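Local coordinates for uncharacterized protein (Bacteroides ovatus, PDB 4FXT) that is of unknown function but joins a transthyretin-like N-terminal domain to an E-set-like C-terminal domain of the DUF3823 family, at residues Arg66-Ile80 against Val89-Arg101. Sequence-based numbering, arbitrary orientation.
Sequences RMGNAPWERPSNDTI and VQDIPVTPYFFVR
Trp72 and Pro96 face each other in a single backbone bridge, their CA atoms 3.8 Å apart, with Glu73 N bonded to Thr95 O and a weak bond from Tyr97 N to Pro71 O. The Trp72 indole is sandwiched: Val94 lays CG1 over one face, 3.6 Å from the centroid of the five-membered ring, while Ala70 CB and Pro71 CD lie against the opposite face. With chi2 at 165° and chi3 at -165°, the Arg66 chain runs straight out, and NE at 2.9 Å and NH2 at 2.8 Å both donate to Pro93 O, which lies in the guanidinium plane; NH1 forms a salt bridge with Asp78 OD2. A methionine in place of Arg66 would probably leave Pro93 O with neither of these donors and Asp78 without this positive partner. Arg74 NH2 points almost straight (174°) at Tyr97 OH, 2.9 Å away. Thr95 OG1 donates to Glu73 OE1 from above the carboxylate plane. At the other end, Ile80 CD1 packs on Ile92 CG2 and Pro93 CD. The loop between strands 60-68 and 79-84 packs against the connection from strand 88-93 to strand 98-108; Trp72 also touches strand 7-16, and Tyr97 reaches strand 176-185.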
loop_
_atom_site.group_PDB
_atom_site.type_symbol
_atom_site.label_atom_id
_atom_site.label_comp_id
_atom_site.label_asym_id
_atom_site.label_seq_id
_atom_site.Cartn_x
_atom_site.Cartn_y
_atom_site.Cartn_z
ATOM N N ARG A 66 -15.425 0.296 -3.087
ATOM C CA ARG A 66 -14.083 -0.211 -3.371
ATOM C C ARG A 66 -14.126 -0.839 -4.743
ATOM O O ARG A 66 -15.044 -1.600 -5.050
ATOM C CB ARG A 66 -13.615 -1.203 -2.282
ATOM C CG ARG A 66 -13.656 -0.691 -0.845
ATOM C CD ARG A 66 -13.528 -1.860 0.104
ATOM N NE ARG A 66 -13.903 -1.556 1.491
ATOM C CZ ARG A 66 -15.152 -1.582 1.972
ATOM N NH1 ARG A 66 -16.189 -1.757 1.154
ATOM N NH2 ARG A 66 -15.380 -1.327 3.254
HETATM N N MSE A 67 -13.170 -0.499 -5.587
HETATM C CA MSE A 67 -13.085 -1.018 -6.959
HETATM C C MSE A 67 -11.635 -0.869 -7.490
HETATM O O MSE A 67 -10.689 -0.588 -6.716
HETATM C CB MSE A 67 -14.107 -0.307 -7.893
HETATM C CG MSE A 67 -14.234 1.202 -7.640
HETATM SE SE MSE A 67 -12.604 2.298 -7.820
HETATM C CE MSE A 67 -12.419 2.207 -9.839
ATOM N N GLY A 68 -11.504 -1.053 -8.802
ATOM C CA GLY A 68 -10.247 -0.933 -9.512
ATOM C C GLY A 68 -9.350 -2.131 -9.309
ATOM O O GLY A 68 -9.841 -3.253 -9.192
ATOM N N ASN A 69 -8.018 -1.904 -9.270
ATOM C CA ASN A 69 -7.036 -2.972 -9.179
ATOM C C ASN A 69 -6.386 -3.036 -7.806
ATOM O O ASN A 69 -5.437 -3.818 -7.630
ATOM C CB ASN A 69 -5.977 -2.765 -10.239
ATOM C CG ASN A 69 -6.519 -2.814 -11.639
ATOM O OD1 ASN A 69 -7.151 -3.784 -12.087
ATOM N ND2 ASN A 69 -6.211 -1.784 -12.379
ATOM N N ALA A 70 -6.930 -2.276 -6.825
ATOM C CA ALA A 70 -6.427 -2.228 -5.445
ATOM C C ALA A 70 -6.176 -3.655 -4.848
ATOM O O ALA A 70 -6.968 -4.584 -5.103
ATOM C CB ALA A 70 -7.411 -1.483 -4.574
ATOM N N PRO A 71 -5.091 -3.835 -4.047
ATOM C CA PRO A 71 -4.780 -5.172 -3.511
ATOM C C PRO A 71 -5.624 -5.571 -2.268
ATOM O O PRO A 71 -5.123 -6.225 -1.328
ATOM C CB PRO A 71 -3.314 -5.056 -3.140
ATOM C CG PRO A 71 -3.142 -3.604 -2.761
ATOM C CD PRO A 71 -4.036 -2.856 -3.708
ATOM N N TRP A 72 -6.926 -5.288 -2.318
ATOM C CA TRP A 72 -7.859 -5.675 -1.278
ATOM C C TRP A 72 -9.190 -6.070 -1.889
ATOM O O TRP A 72 -9.408 -5.818 -3.078
ATOM C CB TRP A 72 -8.051 -4.554 -0.255
ATOM C CG TRP A 72 -8.334 -3.195 -0.827
ATOM C CD1 TRP A 72 -9.506 -2.753 -1.375
ATOM C CD2 TRP A 72 -7.472 -2.052 -0.746
ATOM N NE1 TRP A 72 -9.379 -1.435 -1.756
ATOM C CE2 TRP A 72 -8.151 -0.972 -1.348
ATOM C CE3 TRP A 72 -6.167 -1.843 -0.250
ATOM C CZ2 TRP A 72 -7.574 0.303 -1.455
ATOM C CZ3 TRP A 72 -5.585 -0.595 -0.391
ATOM C CH2 TRP A 72 -6.293 0.470 -0.965
ATOM N N GLU A 73 -10.080 -6.699 -1.082
ATOM C CA GLU A 73 -11.409 -7.073 -1.534
ATOM C C GLU A 73 -12.167 -5.844 -1.989
ATOM O O GLU A 73 -12.140 -4.813 -1.308
ATOM C CB GLU A 73 -12.195 -7.810 -0.454
ATOM C CG GLU A 73 -11.693 -9.201 -0.144
ATOM C CD GLU A 73 -12.593 -9.994 0.786
ATOM O OE1 GLU A 73 -13.254 -9.388 1.663
ATOM O OE2 GLU A 73 -12.636 -11.234 0.623
ATOM N N ARG A 74 -12.821 -5.968 -3.151
ATOM C CA ARG A 74 -13.575 -4.896 -3.793
ATOM C C ARG A 74 -15.044 -5.335 -4.035
ATOM O O ARG A 74 -15.428 -5.548 -5.191
ATOM C CB ARG A 74 -12.875 -4.500 -5.115
ATOM C CG ARG A 74 -11.500 -3.851 -4.918
ATOM C CD ARG A 74 -10.524 -4.229 -6.015
ATOM N NE ARG A 74 -10.094 -5.620 -5.889
ATOM C CZ ARG A 74 -9.312 -6.258 -6.753
ATOM N NH1 ARG A 74 -8.885 -5.648 -7.849
ATOM N NH2 ARG A 74 -8.980 -7.526 -6.545
ATOM N N PRO A 75 -15.883 -5.434 -2.958
ATOM C CA PRO A 75 -17.292 -5.814 -3.169
ATOM C C PRO A 75 -18.112 -4.668 -3.762
ATOM O O PRO A 75 -17.993 -3.511 -3.332
ATOM C CB PRO A 75 -17.788 -6.179 -1.772
ATOM C CG PRO A 75 -16.868 -5.497 -0.830
ATOM C CD PRO A 75 -15.591 -5.189 -1.526
ATOM N N SER A 76 -18.924 -5.006 -4.776
ATOM C CA SER A 76 -19.815 -4.096 -5.503
ATOM C C SER A 76 -20.976 -3.641 -4.609
ATOM O O SER A 76 -21.312 -2.461 -4.555
ATOM C CB SER A 76 -20.366 -4.791 -6.755
ATOM O OG SER A 76 -19.408 -5.525 -7.504
ATOM N N ASN A 77 -21.590 -4.626 -3.920
ATOM C CA ASN A 77 -22.740 -4.566 -3.008
ATOM C C ASN A 77 -22.466 -3.699 -1.758
ATOM O O ASN A 77 -23.382 -3.021 -1.289
ATOM C CB ASN A 77 -23.093 -6.008 -2.561
ATOM C CG ASN A 77 -21.913 -6.796 -1.989
ATOM O OD1 ASN A 77 -21.566 -6.702 -0.803
ATOM N ND2 ASN A 77 -21.237 -7.559 -2.832
ATOM N N ASP A 78 -21.227 -3.755 -1.205
ATOM C CA ASP A 78 -20.844 -3.044 0.015
ATOM C C ASP A 78 -20.459 -1.577 -0.312
ATOM O O ASP A 78 -19.477 -1.316 -1.020
ATOM C CB ASP A 78 -19.684 -3.778 0.735
ATOM C CG ASP A 78 -19.261 -3.221 2.092
ATOM O OD1 ASP A 78 -20.036 -2.434 2.686
ATOM O OD2 ASP A 78 -18.184 -3.626 2.594
ATOM N N THR A 79 -21.269 -0.637 0.219
ATOM C CA THR A 79 -21.119 0.814 0.090
ATOM C C THR A 79 -20.874 1.432 1.463
ATOM O O THR A 79 -21.326 0.882 2.472
ATOM C CB THR A 79 -22.352 1.466 -0.581
ATOM O OG1 THR A 79 -23.482 1.365 0.278
ATOM C CG2 THR A 79 -22.684 0.880 -1.932
ATOM N N ILE A 80 -20.188 2.587 1.496
ATOM C CA ILE A 80 -19.903 3.318 2.725
ATOM C C ILE A 80 -20.526 4.682 2.575
ATOM O O ILE A 80 -20.161 5.431 1.669
ATOM C CB ILE A 80 -18.384 3.371 3.068
ATOM C CG1 ILE A 80 -17.874 1.971 3.444
ATOM C CG2 ILE A 80 -18.116 4.339 4.226
ATOM C CD1 ILE A 80 -16.419 1.854 3.703
ATOM N N VAL A 89 -13.267 13.961 7.655
ATOM C CA VAL A 89 -12.222 12.943 7.649
ATOM C C VAL A 89 -12.884 11.592 7.988
ATOM O O VAL A 89 -13.554 11.468 9.014
ATOM C CB VAL A 89 -11.018 13.289 8.591
ATOM C CG1 VAL A 89 -11.461 13.734 9.982
ATOM C CG2 VAL A 89 -10.026 12.144 8.681
ATOM N N GLN A 90 -12.721 10.593 7.104
ATOM C CA GLN A 90 -13.256 9.257 7.349
ATOM C C GLN A 90 -12.327 8.197 6.755
ATOM O O GLN A 90 -12.045 8.189 5.558
ATOM C CB GLN A 90 -14.683 9.106 6.792
ATOM C CG GLN A 90 -15.357 7.782 7.177
ATOM C CD GLN A 90 -16.833 7.734 6.868
ATOM O OE1 GLN A 90 -17.526 8.757 6.791
ATOM N NE2 GLN A 90 -17.374 6.528 6.819
ATOM N N ASP A 91 -11.844 7.298 7.610
ATOM C CA ASP A 91 -10.993 6.208 7.169
ATOM C C ASP A 91 -11.875 5.132 6.532
ATOM O O ASP A 91 -13.027 4.952 6.940
ATOM C CB ASP A 91 -10.151 5.667 8.339
ATOM C CG ASP A 91 -9.098 6.635 8.897
ATOM O OD1 ASP A 91 -8.759 7.619 8.199
ATOM O OD2 ASP A 91 -8.572 6.374 10.006
ATOM N N ILE A 92 -11.357 4.470 5.485
ATOM C CA ILE A 92 -12.102 3.445 4.749
ATOM C C ILE A 92 -11.532 2.068 5.087
ATOM O O ILE A 92 -10.428 1.738 4.659
ATOM C CB ILE A 92 -12.106 3.697 3.210
ATOM C CG1 ILE A 92 -12.593 5.126 2.864
ATOM C CG2 ILE A 92 -12.891 2.625 2.449
ATOM C CD1 ILE A 92 -14.033 5.511 3.358
ATOM N N PRO A 93 -12.287 1.228 5.828
ATOM C CA PRO A 93 -11.773 -0.108 6.132
ATOM C C PRO A 93 -11.728 -0.950 4.855
ATOM O O PRO A 93 -12.688 -0.969 4.044
ATOM C CB PRO A 93 -12.756 -0.638 7.179
ATOM C CG PRO A 93 -14.015 0.078 6.913
ATOM C CD PRO A 93 -13.635 1.431 6.406
ATOM N N VAL A 94 -10.554 -1.536 4.631
ATOM C CA VAL A 94 -10.309 -2.424 3.514
ATOM C C VAL A 94 -9.894 -3.778 4.109
ATOM O O VAL A 94 -9.582 -3.858 5.311
ATOM C CB VAL A 94 -9.291 -1.871 2.481
ATOM C CG1 VAL A 94 -9.801 -0.591 1.838
ATOM C CG2 VAL A 94 -7.890 -1.687 3.080
ATOM N N THR A 95 -9.941 -4.848 3.283
ATOM C CA THR A 95 -9.527 -6.175 3.721
ATOM C C THR A 95 -8.520 -6.679 2.633
ATOM O O THR A 95 -8.928 -7.190 1.582
ATOM C CB THR A 95 -10.742 -7.125 4.006
ATOM O OG1 THR A 95 -11.402 -7.483 2.796
ATOM C CG2 THR A 95 -11.741 -6.547 5.041
ATOM N N PRO A 96 -7.196 -6.470 2.867
ATOM C CA PRO A 96 -6.188 -6.957 1.906
ATOM C C PRO A 96 -6.185 -8.486 1.797
ATOM O O PRO A 96 -6.662 -9.171 2.714
ATOM C CB PRO A 96 -4.854 -6.456 2.487
ATOM C CG PRO A 96 -5.178 -5.656 3.672
ATOM C CD PRO A 96 -6.558 -5.924 4.084
ATOM N N TYR A 97 -5.671 -9.028 0.667
ATOM C CA TYR A 97 -5.622 -10.482 0.509
ATOM C C TYR A 97 -4.504 -11.001 1.412
ATOM O O TYR A 97 -4.707 -11.904 2.236
ATOM C CB TYR A 97 -5.448 -10.864 -0.957
ATOM C CG TYR A 97 -6.593 -10.354 -1.814
ATOM C CD1 TYR A 97 -7.835 -10.979 -1.794
ATOM C CD2 TYR A 97 -6.428 -9.257 -2.661
ATOM C CE1 TYR A 97 -8.899 -10.499 -2.554
ATOM C CE2 TYR A 97 -7.477 -8.782 -3.442
ATOM C CZ TYR A 97 -8.712 -9.414 -3.390
ATOM O OH TYR A 97 -9.777 -9.005 -4.161
ATOM N N PHE A 98 -3.371 -10.316 1.339
ATOM C CA PHE A 98 -2.186 -10.476 2.156
ATOM C C PHE A 98 -1.793 -9.122 2.708
ATOM O O PHE A 98 -1.947 -8.103 2.001
ATOM C CB PHE A 98 -1.050 -11.112 1.350
ATOM C CG PHE A 98 -1.243 -12.560 0.981
ATOM C CD1 PHE A 98 -1.900 -12.913 -0.189
ATOM C CD2 PHE A 98 -0.736 -13.568 1.783
ATOM C CE1 PHE A 98 -2.074 -14.252 -0.537
ATOM C CE2 PHE A 98 -0.887 -14.906 1.425
ATOM C CZ PHE A 98 -1.571 -15.240 0.275
ATOM N N PHE A 99 -1.344 -9.087 3.972
ATOM C CA PHE A 99 -0.967 -7.827 4.607
ATOM C C PHE A 99 0.484 -7.893 5.100
ATOM O O PHE A 99 0.918 -8.930 5.611
ATOM C CB PHE A 99 -1.937 -7.501 5.755
ATOM C CG PHE A 99 -1.663 -6.219 6.516
ATOM C CD1 PHE A 99 -1.833 -4.971 5.907
ATOM C CD2 PHE A 99 -1.306 -6.252 7.851
ATOM C CE1 PHE A 99 -1.587 -3.782 6.609
ATOM C CE2 PHE A 99 -1.085 -5.065 8.563
ATOM C CZ PHE A 99 -1.231 -3.836 7.940
ATOM N N VAL A 100 1.239 -6.793 4.899
ATOM C CA VAL A 100 2.639 -6.697 5.345
ATOM C C VAL A 100 2.711 -5.802 6.585
ATOM O O VAL A 100 2.322 -4.630 6.494
ATOM C CB VAL A 100 3.611 -6.180 4.235
ATOM C CG1 VAL A 100 5.066 -6.422 4.651
ATOM C CG2 VAL A 100 3.349 -6.871 2.898
ATOM N N ARG A 101 3.197 -6.335 7.723
ATOM C CA ARG A 101 3.405 -5.488 8.941
ATOM C C ARG A 101 4.792 -5.695 9.609
ATOM O O ARG A 101 5.570 -6.599 9.267
ATOM C CB ARG A 101 2.337 -5.729 10.028
ATOM C CG ARG A 101 2.509 -7.035 10.825
ATOM C CD ARG A 101 1.380 -7.182 11.807
ATOM N NE ARG A 101 0.106 -7.450 11.136
ATOM C CZ ARG A 101 -1.081 -7.077 11.602
ATOM N NH1 ARG A 101 -1.170 -6.328 12.703
ATOM N NH2 ARG A 101 -2.191 -7.404 10.944
HETATM O O HOH W 1 -13.233 -8.670 -3.960
#